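Local coordinates for protein exopolygalacturonase (Yersinia enterocolitica, PDB 2UVE) that probably hydrolyses the glycosidic bonds of polygalacturonate from a chain end, as a family 28 exopolygalacturonase built on a right-handed parallel beta-helix, at residues 280-285 against 430-435. Sequence-based numbering, arbitrary orientation.
Sequences AEITDE and YFRMGH. With NI (nickel (II) ion), chain C.
On the flank of the parallel beta-helix, the turn after the hairpin strand 280-283 meets a rung of the helix at strand 430-431, where Glu285 is gripped by Arg432 and Tyr430. Across the contact, its two oxygens are shared between the two side chains. Arg432 NE donates to Glu285 OE1 at 2.8 Å, a salt bridge with a nearly straight N-H (169°). The bond uses the syn lone pair, and the carboxylate and guanidinium lie nearly coplanar. Tyr430 OH donates to Glu285 OE2 at 2.5 Å. It arrives from the anti side, somewhat out of the carboxylate plane. The Glu285 chain bends at chi2 (-87°), which turns the carboxylate between its two partners. Arg432, just past the end of strand 430-431, reaches across with its chain extended from CG to NE.

Strand 280-283 pairs with 289-293 in a small antiparallel hairpin beside the coils of the family 28 beta-helix. From it, Ile282 CD1 comes within 3.6 Å of Arg432 NH2, obliquely to the guanidinium. Asp284 CB lies 4.1 Å from Arg432 NE. The Asp284 carboxylate turns to other partners: OD2 bonds Tyr94 OH, and OD1 takes Leu286 N and Arg288 N. Arg432 NH1 forms a second salt bridge with Asp399, so two acidic groups probably stabilise its positive charge. Further along, His435 NE2 binds nickel at 2.3 Å, with Asp376, Gly401 O and three waters completing the site.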
ATOM      1  N   ALA A 280       7.465 -23.504  -6.113  1.00 24.55           N
ATOM      2  CA  ALA A 280       6.131 -23.013  -6.348  1.00 23.54           C
ATOM      3  C   ALA A 280       5.462 -22.463  -5.086  1.00 23.50           C
ATOM      4  O   ALA A 280       4.498 -21.674  -5.151  1.00 21.51           O
ATOM      5  CB  ALA A 280       5.304 -24.131  -6.966  1.00 22.64           C
ATOM      6  N   GLU A 281       5.974 -22.909  -3.945  1.00 22.98           N
ATOM      7  CA  GLU A 281       5.377 -22.652  -2.650  1.00 24.60           C
ATOM      8  C   GLU A 281       6.543 -22.650  -1.661  1.00 23.38           C
ATOM      9  O   GLU A 281       7.472 -23.438  -1.775  1.00 22.98           O
ATOM     10  CB  GLU A 281       4.352 -23.756  -2.311  1.00 25.72           C
ATOM     11  CG  GLU A 281       3.631 -23.691  -0.932  1.00 32.61           C
ATOM     12  CD  GLU A 281       4.368 -24.465   0.225  1.00 43.83           C
ATOM     13  OE1 GLU A 281       3.990 -24.295   1.422  1.00 47.56           O
ATOM     14  OE2 GLU A 281       5.334 -25.245  -0.032  1.00 46.74           O
ATOM     15  N   ILE A 282       6.502 -21.736  -0.709  1.00 21.92           N
ATOM     16  CA  ILE A 282       7.452 -21.746   0.401  1.00 19.63           C
ATOM     17  C   ILE A 282       6.726 -21.792   1.740  1.00 18.15           C
ATOM     18  O   ILE A 282       5.535 -21.482   1.833  1.00 18.73           O
ATOM     19  CB  ILE A 282       8.476 -20.535   0.356  1.00 19.67           C
ATOM     20  CG1 ILE A 282       7.767 -19.183   0.300  1.00 18.87           C
ATOM     21  CG2 ILE A 282       9.478 -20.689  -0.817  1.00 20.25           C
ATOM     22  CD1 ILE A 282       8.580 -18.040   0.804  1.00 17.45           C
ATOM     23  N   THR A 283       7.465 -22.147   2.781  1.00 17.70           N
ATOM     24  CA  THR A 283       6.988 -22.109   4.134  1.00 16.92           C
ATOM     25  C   THR A 283       7.576 -20.835   4.699  1.00 16.58           C
ATOM     26  O   THR A 283       8.785 -20.665   4.697  1.00 15.85           O
ATOM     27  CB  THR A 283       7.487 -23.339   4.946  1.00 18.20           C
ATOM     28  OG1 THR A 283       6.796 -24.481   4.480  1.00 18.21           O
ATOM     29  CG2 THR A 283       7.147 -23.177   6.465  1.00 14.87           C
ATOM     30  N   ASP A 284       6.729 -19.927   5.177  1.00 16.63           N
ATOM     31  CA  ASP A 284       7.231 -18.626   5.665  1.00 17.11           C
ATOM     32  C   ASP A 284       7.755 -18.694   7.140  1.00 16.95           C
ATOM     33  O   ASP A 284       7.853 -19.789   7.725  1.00 16.66           O
ATOM     34  CB  ASP A 284       6.193 -17.485   5.404  1.00 16.93           C
ATOM     35  CG  ASP A 284       4.960 -17.542   6.318  1.00 19.76           C
ATOM     36  OD1 ASP A 284       4.978 -18.172   7.423  1.00 19.85           O
ATOM     37  OD2 ASP A 284       3.952 -16.911   5.934  1.00 20.78           O
ATOM     38  N   GLU A 285       8.145 -17.541   7.693  1.00 15.95           N
ATOM     39  CA  GLU A 285       8.712 -17.406   9.061  1.00 15.93           C
ATOM     40  C   GLU A 285       7.748 -17.825  10.209  1.00 16.60           C
ATOM     41  O   GLU A 285       8.186 -18.093  11.309  1.00 17.38           O
ATOM     42  CB  GLU A 285       9.304 -15.988   9.289  1.00 14.79           C
ATOM     43  CG  GLU A 285       8.264 -14.846   9.190  1.00 14.02           C
ATOM     44  CD  GLU A 285       8.053 -14.325   7.751  1.00 17.91           C
ATOM     45  OE1 GLU A 285       8.402 -15.039   6.805  1.00 18.99           O
ATOM     46  OE2 GLU A 285       7.578 -13.182   7.560  1.00 16.97           O
ATOM     47  N   TYR A 430       2.475  -5.321   8.235  1.00 14.59           N
ATOM     48  CA  TYR A 430       3.680  -6.141   8.141  1.00 14.35           C
ATOM     49  C   TYR A 430       4.131  -6.224   6.680  1.00 13.83           C
ATOM     50  O   TYR A 430       3.418  -6.771   5.812  1.00 15.18           O
ATOM     51  CB  TYR A 430       3.390  -7.528   8.698  1.00 13.37           C
ATOM     52  CG  TYR A 430       4.580  -8.468   8.805  1.00 14.46           C
ATOM     53  CD1 TYR A 430       5.429  -8.416   9.903  1.00 11.65           C
ATOM     54  CD2 TYR A 430       4.830  -9.421   7.812  1.00 12.77           C
ATOM     55  CE1 TYR A 430       6.520  -9.301  10.006  1.00 13.74           C
ATOM     56  CE2 TYR A 430       5.891 -10.325   7.906  1.00 16.01           C
ATOM     57  CZ  TYR A 430       6.733 -10.260   8.996  1.00 15.52           C
ATOM     58  OH  TYR A 430       7.760 -11.175   9.100  1.00 16.24           O
ATOM     59  N   PHE A 431       5.301  -5.672   6.404  1.00 12.80           N
ATOM     60  CA  PHE A 431       5.851  -5.715   5.039  1.00 12.54           C
ATOM     61  C   PHE A 431       6.800  -6.905   4.971  1.00 11.42           C
ATOM     62  O   PHE A 431       7.750  -6.959   5.778  1.00 14.20           O
ATOM     63  CB  PHE A 431       6.568  -4.398   4.719  1.00 11.28           C
ATOM     64  CG  PHE A 431       5.637  -3.210   4.719  1.00 13.61           C
ATOM     65  CD1 PHE A 431       4.932  -2.862   3.577  1.00 12.30           C
ATOM     66  CD2 PHE A 431       5.454  -2.447   5.878  1.00  9.47           C
ATOM     67  CE1 PHE A 431       4.011  -1.766   3.598  1.00 12.87           C
ATOM     68  CE2 PHE A 431       4.609  -1.369   5.885  1.00 12.93           C
ATOM     69  CZ  PHE A 431       3.867  -1.020   4.751  1.00 12.16           C
ATOM     70  N   ARG A 432       6.518  -7.895   4.128  0.50  8.39           N
ATOM     71  CA  ARG A 432       7.482  -8.951   3.928  0.50  5.91           C
ATOM     72  C   ARG A 432       8.298  -8.604   2.652  0.50  6.65           C
ATOM     73  O   ARG A 432       8.888  -7.580   2.572  0.50  3.33           O
ATOM     74  CB  ARG A 432       6.830 -10.358   3.942  0.50  6.14           C
ATOM     75  CG  ARG A 432       7.825 -11.506   4.142  0.50  2.00           C
ATOM     76  CD  ARG A 432       7.131 -12.840   4.268  0.50  2.70           C
ATOM     77  NE  ARG A 432       8.049 -13.972   4.236  0.50  2.00           N
ATOM     78  CZ  ARG A 432       8.595 -14.521   3.144  0.50  2.00           C
ATOM     79  NH1 ARG A 432       8.318 -14.065   1.910  0.50  2.00           N
ATOM     80  NH2 ARG A 432       9.420 -15.549   3.288  0.50  2.00           N
ATOM     81  N   MET A 433       8.290  -9.433   1.631  1.00 11.02           N
ATOM     82  CA  MET A 433       9.074  -9.140   0.443  1.00 14.24           C
ATOM     83  C   MET A 433       8.356  -8.082  -0.353  1.00 14.93           C
ATOM     84  O   MET A 433       7.127  -7.971  -0.271  1.00 14.31           O
ATOM     85  CB  MET A 433       9.323 -10.397  -0.378  1.00 14.56           C
ATOM     86  CG  MET A 433      10.204 -11.412   0.386  1.00 14.98           C
ATOM     87  SD  MET A 433      10.862 -12.669  -0.686  1.00 21.72           S
ATOM     88  CE  MET A 433      12.141 -11.764  -1.586  1.00 21.94           C
ATOM     89  N   GLY A 434       9.138  -7.284  -1.105  1.00 15.44           N
ATOM     90  CA  GLY A 434       8.571  -6.259  -1.956  1.00 15.61           C
ATOM     91  C   GLY A 434       9.669  -5.278  -2.307  1.00 16.48           C
ATOM     92  O   GLY A 434      10.707  -5.319  -1.691  1.00 16.69           O
ATOM     93  N   HIS A 435       9.455  -4.394  -3.278  1.00 16.01           N
ATOM     94  CA  HIS A 435      10.553  -3.524  -3.734  1.00 17.77           C
ATOM     95  C   HIS A 435      10.756  -2.294  -2.835  1.00 18.70           C
ATOM     96  O   HIS A 435      11.739  -1.593  -2.953  1.00 19.09           O
ATOM     97  CB  HIS A 435      10.326  -3.098  -5.192  1.00 16.91           C
ATOM     98  CG  HIS A 435      10.451  -4.224  -6.153  1.00 18.55           C
ATOM     99  ND1 HIS A 435      10.486  -4.044  -7.524  1.00 21.15           N
ATOM    100  CD2 HIS A 435      10.588  -5.550  -5.943  1.00 18.95           C
ATOM    101  CE1 HIS A 435      10.608  -5.218  -8.113  1.00 18.02           C
ATOM    102  NE2 HIS A 435      10.663  -6.147  -7.179  1.00 20.50           N
TER
HETATM  103 NI    NI C1607       9.781  -8.291  -7.320  1.00 33.42          NI
HETATM  104  O   HOH W   1      11.845  -9.036  -7.091  1.00 20.35           O
HETATM  105  O   HOH W   2      10.146  -8.129  -9.506  1.00 23.75           O
HETATM  106  O   HOH W   3       9.225  -8.452  -5.028  1.00 19.06           O